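Local atomic coordinates of cell surface protein (Putative S-layer protein) (Clostridioides difficile R20291, PDB entry 5NJL), a protein that is a cell-surface S-layer-type protein with an extended three-domain fold that adheres to cells in vitro and probably acts as an adhesin. Residues A[93-98]-A[193-198]; A[116-121]-A[165-170]. All blocks are in the same frame, centred on the assembly; numbering follows the deposited sequence. Where two conformers were deposited one is given.

Interaction 1. Residues A[93-98]-A[193-198]. With SO4 (sulfate ion), chain P.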
loop_
_atom_site.group_PDB
_atom_site.type_symbol
_atom_site.label_atom_id
_atom_site.label_comp_id
_atom_site.label_asym_id
_atom_site.label_seq_id
_atom_site.Cartn_x
_atom_site.Cartn_y
_atom_site.Cartn_z
ATOM N N GLU A 93 9.750 9.961 6.246
ATOM C CA GLU A 93 10.875 9.842 5.327
ATOM C C GLU A 93 11.917 8.885 5.933
ATOM O O GLU A 93 11.999 8.705 7.167
ATOM C CB GLU A 93 11.440 11.228 4.966
ATOM C CG GLU A 93 11.942 12.042 6.136
ATOM C CD GLU A 93 10.818 12.664 6.980
ATOM O OE1 GLU A 93 9.967 13.366 6.380
ATOM O OE2 GLU A 93 10.790 12.427 8.215
ATOM N N ALA A 94 12.642 8.215 5.044
ATOM C CA ALA A 94 13.652 7.228 5.441
ATOM C C ALA A 94 14.571 6.907 4.270
ATOM O O ALA A 94 14.201 7.097 3.097
ATOM C CB ALA A 94 12.997 5.951 5.909
ATOM N N THR A 95 15.777 6.426 4.602
ATOM C CA THR A 95 16.689 5.903 3.579
ATOM C C THR A 95 16.063 4.678 2.949
ATOM O O THR A 95 15.552 3.802 3.645
ATOM C CB THR A 95 18.035 5.507 4.186
ATOM O OG1 THR A 95 18.559 6.627 4.884
ATOM C CG2 THR A 95 19.019 5.058 3.072
ATOM N N GLU A 96 16.073 4.626 1.627
ATOM C CA GLU A 96 15.565 3.470 0.928
ATOM C C GLU A 96 16.414 2.239 1.235
ATOM O O GLU A 96 17.603 2.353 1.533
ATOM C CB GLU A 96 15.478 3.760 -0.587
ATOM C CG GLU A 96 14.303 4.719 -0.845
ATOM C CD GLU A 96 13.981 5.029 -2.302
ATOM O OE1 GLU A 96 14.868 4.919 -3.167
ATOM O OE2 GLU A 96 12.823 5.458 -2.543
ATOM N N LYS A 97 15.785 1.080 1.177
ATOM C CA LYS A 97 16.428 -0.191 1.454
ATOM C C LYS A 97 16.725 -0.998 0.184
ATOM O O LYS A 97 16.052 -0.844 -0.835
ATOM C CB LYS A 97 15.551 -1.008 2.386
ATOM C CG LYS A 97 15.295 -0.360 3.744
ATOM C CD LYS A 97 14.317 -1.210 4.526
ATOM C CE LYS A 97 14.338 -0.881 6.015
ATOM N NZ LYS A 97 13.182 -1.542 6.674
ATOM N N TYR A 98 17.724 -1.877 0.268
ATOM C CA TYR A 98 17.935 -2.897 -0.763
ATOM C C TYR A 98 16.768 -3.878 -0.690
ATOM O O TYR A 98 16.512 -4.456 0.357
ATOM C CB TYR A 98 19.285 -3.616 -0.556
ATOM C CG TYR A 98 20.453 -2.642 -0.555
ATOM C CD1 TYR A 98 20.903 -2.086 -1.741
ATOM C CD2 TYR A 98 21.059 -2.243 0.632
ATOM C CE1 TYR A 98 21.952 -1.196 -1.756
ATOM C CE2 TYR A 98 22.107 -1.364 0.634
ATOM C CZ TYR A 98 22.545 -0.827 -0.554
ATOM O OH TYR A 98 23.535 0.081 -0.575
ATOM N N LEU A 193 28.690 1.838 8.011
ATOM C CA LEU A 193 28.796 2.863 7.008
ATOM C C LEU A 193 27.649 3.856 7.138
ATOM O O LEU A 193 26.558 3.519 7.629
ATOM C CB LEU A 193 28.823 2.267 5.619
ATOM C CG LEU A 193 29.949 1.285 5.322
ATOM C CD1 LEU A 193 29.670 0.596 4.006
ATOM C CD2 LEU A 193 31.267 2.048 5.262
ATOM N N GLY A 194 27.910 5.083 6.708
ATOM C CA GLY A 194 26.855 6.093 6.638
ATOM C C GLY A 194 25.833 5.707 5.582
ATOM O O GLY A 194 26.129 4.951 4.643
ATOM N N VAL A 195 24.633 6.231 5.736
ATOM C CA VAL A 195 23.550 5.896 4.818
ATOM C C VAL A 195 23.259 7.002 3.800
ATOM O O VAL A 195 23.648 8.159 3.955
ATOM C CB VAL A 195 22.281 5.492 5.590
ATOM C CG1 VAL A 195 22.554 4.241 6.384
ATOM C CG2 VAL A 195 21.777 6.618 6.489
ATOM N N ALA A 196 22.541 6.633 2.750
ATOM C CA ALA A 196 22.117 7.567 1.742
ATOM C C ALA A 196 21.035 8.480 2.352
ATOM O O ALA A 196 20.531 8.230 3.459
ATOM C CB ALA A 196 21.601 6.832 0.510
ATOM N N GLY A 197 20.731 9.558 1.644
ATOM C CA GLY A 197 19.791 10.560 2.137
ATOM C C GLY A 197 18.394 9.974 2.236
ATOM O O GLY A 197 18.042 9.052 1.494
ATOM N N ALA A 198 17.642 10.458 3.213
ATOM C CA ALA A 198 16.255 10.017 3.411
ATOM C C ALA A 198 15.394 10.512 2.257
ATOM O O ALA A 198 15.661 11.557 1.675
ATOM C CB ALA A 198 15.707 10.513 4.731
HETATM S S SO4 P . 21.984 11.345 -1.215
HETATM O O1 SO4 P . 21.275 10.663 -2.327
HETATM O O2 SO4 P . 21.062 12.256 -0.498
HETATM O O3 SO4 P . 23.094 12.159 -1.764
HETATM O O4 SO4 P . 22.519 10.321 -0.288
HETATM O O HOH W 1 17.512 6.656 0.216
#

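Interaction 2. Residues A[116-121]-A[165-170]. With SO4 (sulfate ion), chain M.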
loop_
_atom_site.group_PDB
_atom_site.type_symbol
_atom_site.label_atom_id
_atom_site.label_comp_id
_atom_site.label_asym_id
_atom_site.label_seq_id
_atom_site.Cartn_x
_atom_site.Cartn_y
_atom_site.Cartn_z
ATOM N N LYS A 116 36.860 4.499 -8.910
ATOM C CA LYS A 116 37.830 4.943 -9.925
ATOM C C LYS A 116 38.153 6.440 -9.887
ATOM O O LYS A 116 39.278 6.819 -10.208
ATOM C CB LYS A 116 37.351 4.567 -11.323
ATOM C CG LYS A 116 37.365 3.073 -11.571
ATOM C CD LYS A 116 36.714 2.726 -12.887
ATOM C CE LYS A 116 36.661 1.219 -13.046
ATOM N NZ LYS A 116 35.989 0.872 -14.323
ATOM N N THR A 117 37.186 7.275 -9.509
ATOM C CA THR A 117 37.357 8.739 -9.546
ATOM C C THR A 117 37.024 9.506 -8.284
ATOM O O THR A 117 37.442 10.647 -8.159
ATOM C CB THR A 117 36.480 9.380 -10.656
ATOM O OG1 THR A 117 35.091 9.240 -10.323
ATOM C CG2 THR A 117 36.739 8.751 -11.996
ATOM N N GLU A 118 36.248 8.932 -7.362
ATOM C CA GLU A 118 35.800 9.687 -6.187
ATOM C C GLU A 118 36.925 10.227 -5.333
ATOM O O GLU A 118 37.926 9.538 -5.090
ATOM C CB GLU A 118 34.895 8.846 -5.270
ATOM C CG GLU A 118 33.429 8.926 -5.596
ATOM C CD GLU A 118 32.757 10.209 -5.159
ATOM O OE1 GLU A 118 33.341 11.047 -4.426
ATOM O OE2 GLU A 118 31.596 10.366 -5.572
ATOM N N THR A 119 36.717 11.451 -4.852
ATOM C CA THR A 119 37.635 12.124 -3.947
ATOM C C THR A 119 36.933 12.556 -2.663
ATOM O O THR A 119 37.490 13.349 -1.925
ATOM C CB THR A 119 38.259 13.374 -4.626
ATOM O OG1 THR A 119 37.231 14.323 -4.938
ATOM C CG2 THR A 119 38.980 12.993 -5.905
ATOM N N ASN A 120 35.721 12.050 -2.391
ATOM C CA ASN A 120 34.957 12.451 -1.205
ATOM C C ASN A 120 34.797 11.333 -0.183
ATOM O O ASN A 120 34.737 10.166 -0.544
ATOM C CB ASN A 120 33.569 12.944 -1.611
ATOM C CG ASN A 120 33.626 14.260 -2.367
ATOM O OD1 ASN A 120 34.027 15.284 -1.817
ATOM N ND2 ASN A 120 33.249 14.231 -3.621
ATOM N N GLY A 121 34.661 11.729 1.080
ATOM C CA GLY A 121 34.410 10.817 2.183
ATOM C C GLY A 121 35.440 9.703 2.237
ATOM O O GLY A 121 36.646 9.951 2.106
ATOM N N ASP A 165 26.302 4.892 1.750
ATOM C CA ASP A 165 26.938 5.950 0.966
ATOM C C ASP A 165 28.340 6.141 1.525
ATOM O O ASP A 165 28.493 6.601 2.649
ATOM C CB ASP A 165 26.093 7.219 1.119
ATOM C CG ASP A 165 26.624 8.420 0.337
ATOM O OD1 ASP A 165 27.690 8.376 -0.350
ATOM O OD2 ASP A 165 25.929 9.460 0.443
ATOM N N LEU A 166 29.345 5.776 0.732
ATOM C CA LEU A 166 30.741 5.858 1.169
ATOM C C LEU A 166 31.294 7.292 1.168
ATOM O O LEU A 166 32.392 7.524 1.681
ATOM C CB LEU A 166 31.620 4.942 0.318
ATOM C CG LEU A 166 31.244 3.464 0.342
ATOM C CD1 LEU A 166 32.161 2.653 -0.556
ATOM C CD2 LEU A 166 31.273 2.927 1.758
ATOM N N THR A 167 30.542 8.260 0.603
ATOM C CA THR A 167 30.873 9.673 0.755
ATOM C C THR A 167 30.399 10.258 2.089
ATOM O O THR A 167 30.885 11.309 2.490
ATOM C CB THR A 167 30.327 10.558 -0.398
ATOM O OG1 THR A 167 28.906 10.657 -0.303
ATOM C CG2 THR A 167 30.699 9.984 -1.728
ATOM N N ALA A 168 29.465 9.595 2.775
ATOM C CA ALA A 168 28.990 10.022 4.073
ATOM C C ALA A 168 29.907 9.546 5.212
ATOM O O ALA A 168 30.642 8.560 5.100
ATOM C CB ALA A 168 27.568 9.524 4.314
ATOM N N ASN A 169 29.802 10.237 6.330
ATOM C CA ASN A 169 30.552 9.907 7.527
ATOM C C ASN A 169 30.105 8.562 8.073
ATOM O O ASN A 169 28.914 8.364 8.327
ATOM C CB ASN A 169 30.316 10.972 8.605
ATOM C CG ASN A 169 30.991 12.298 8.295
ATOM O OD1 ASN A 169 31.602 12.483 7.261
ATOM N ND2 ASN A 169 30.925 13.220 9.257
ATOM N N PRO A 170 31.046 7.617 8.243
ATOM C CA PRO A 170 30.673 6.383 8.886
ATOM C C PRO A 170 30.567 6.573 10.400
ATOM O O PRO A 170 30.881 7.638 10.908
ATOM C CB PRO A 170 31.832 5.447 8.512
ATOM C CG PRO A 170 33.015 6.364 8.446
ATOM C CD PRO A 170 32.467 7.627 7.853
HETATM S S SO4 M . 35.961 14.511 2.537
HETATM O O1 SO4 M . 34.855 14.862 1.611
HETATM O O2 SO4 M . 36.776 15.716 2.815
HETATM O O3 SO4 M . 35.414 13.975 3.809
HETATM O O4 SO4 M . 36.840 13.488 1.924
#

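Interaction 1. Residues A[93-98]-A[193-198]
T95 does most of the work here, lying over the backbone of V195 and A196. Its CB lies near the A196 carbonyl oxygen, and both branches then reach the same stretch of chain. The hydroxyl turns to the side of its own backbone N (chi1 -55°), and from there OG1 donates to A196 O at 2.9 Å. The C=O...OG1 angle is 145°, with the donor tilted out of the carbonyl plane. V195 CG2 also lies 3.6 Å from T95 OG1, so a methyl packs beside the polar bond; the two side chains meet at a slant. The second branch, CG2, trails past the same carbonyl, 3.5 Å from A196 O, and ends against the methyl of A196, with CG2 and CB 4.0 Å apart. E162 also touches both T95 and V195.

Further on, the chains are bridged by water. E96 N donates to water 1 (2.9 Å), which in turn donates to G197 O (2.8 Å). At the other end A198 lies flat against the opposite backbone: its methyl rests on the A94 main chain, and its CA approaches A94 O at 3.6 Å in a CH...O contact. The E93 carboxylate leads away and bonds to S33. On the far side of 193-198, a sulfate, probably from the crystallisation liquor, takes a hydrogen bond from G197 N to its O4 at 2.7 Å.

The touching parts run 156° apart, close to antiparallel. A94 pairs with K199 by backbone hydrogen bonding, so this is the end of a small two-stranded antiparallel ribbon, 93-94 with 199-200, where regular pairing gives way to a threonine-to-carbonyl bond and a water bridge as the chain enters and leaves the 94 residues that separate the two segments.

Interaction 2. Residues A[116-121]-A[165-170]
The E118 carboxylate takes the methyl of T167 over one face: CG2 stands 3.9 Å from E118 OE1 and almost as far from OE2 and CD, so no single oxygen is singled out. The two side chains cross at about a right angle. Along its rim the carboxylate is tied to its own loop, where E118 OE1 receives two donors from N120. The backbone N comes in nearly along the C-O axis, while N120 ND2 meets the syn lone pair of E118 OE1 at 3.3 Å, tilted slightly from the N120 amide plane. The bend at chi2 (-76°) folds the glutamate back for this double grip.

A second carboxylate, D165, is met on one face by both donors of T167. OG1 reaches D165 OD1 at 2.6 Å, and the T167 backbone N, at 3.0 Å, comes from higher above the plane. This is an Asx turn within a type I beta turn from D165 to A168, and it fixes the rotation of T167, leaving its methyl to face E118.

The turn also meets G121, which, having no side chain, can bring its CA within 3.6 Å of T167 O in a CH...O contact. Immediately beyond, helix 122-125 contributes Y123 against E118, L166 and T167. G121 N points away to a sulfate, donating to its O1 at 3.2 Å in an almost straight bond.

In the fold
Along the chain the order is 93-98, 116-121, 165-170, 193-198, so interaction 2 falls wholly within the segment that interaction 1 closes off. Helices 101-115 and 122-125 and strands 126-133, 138-145 and 152-158 lie in that segment, consistent with one domain of the extended three-domain fold having its entry and exit at interaction 1. The centres are about 15 Å apart, and the two meet directly: G194 O and D165 N lie 2.9 Å apart, a probable hydrogen bond, and L193 packs on L166. The outgoing chain 193-198 thus runs beside the 165-168 turn, which in turn packs on Y123 of helix 122-125.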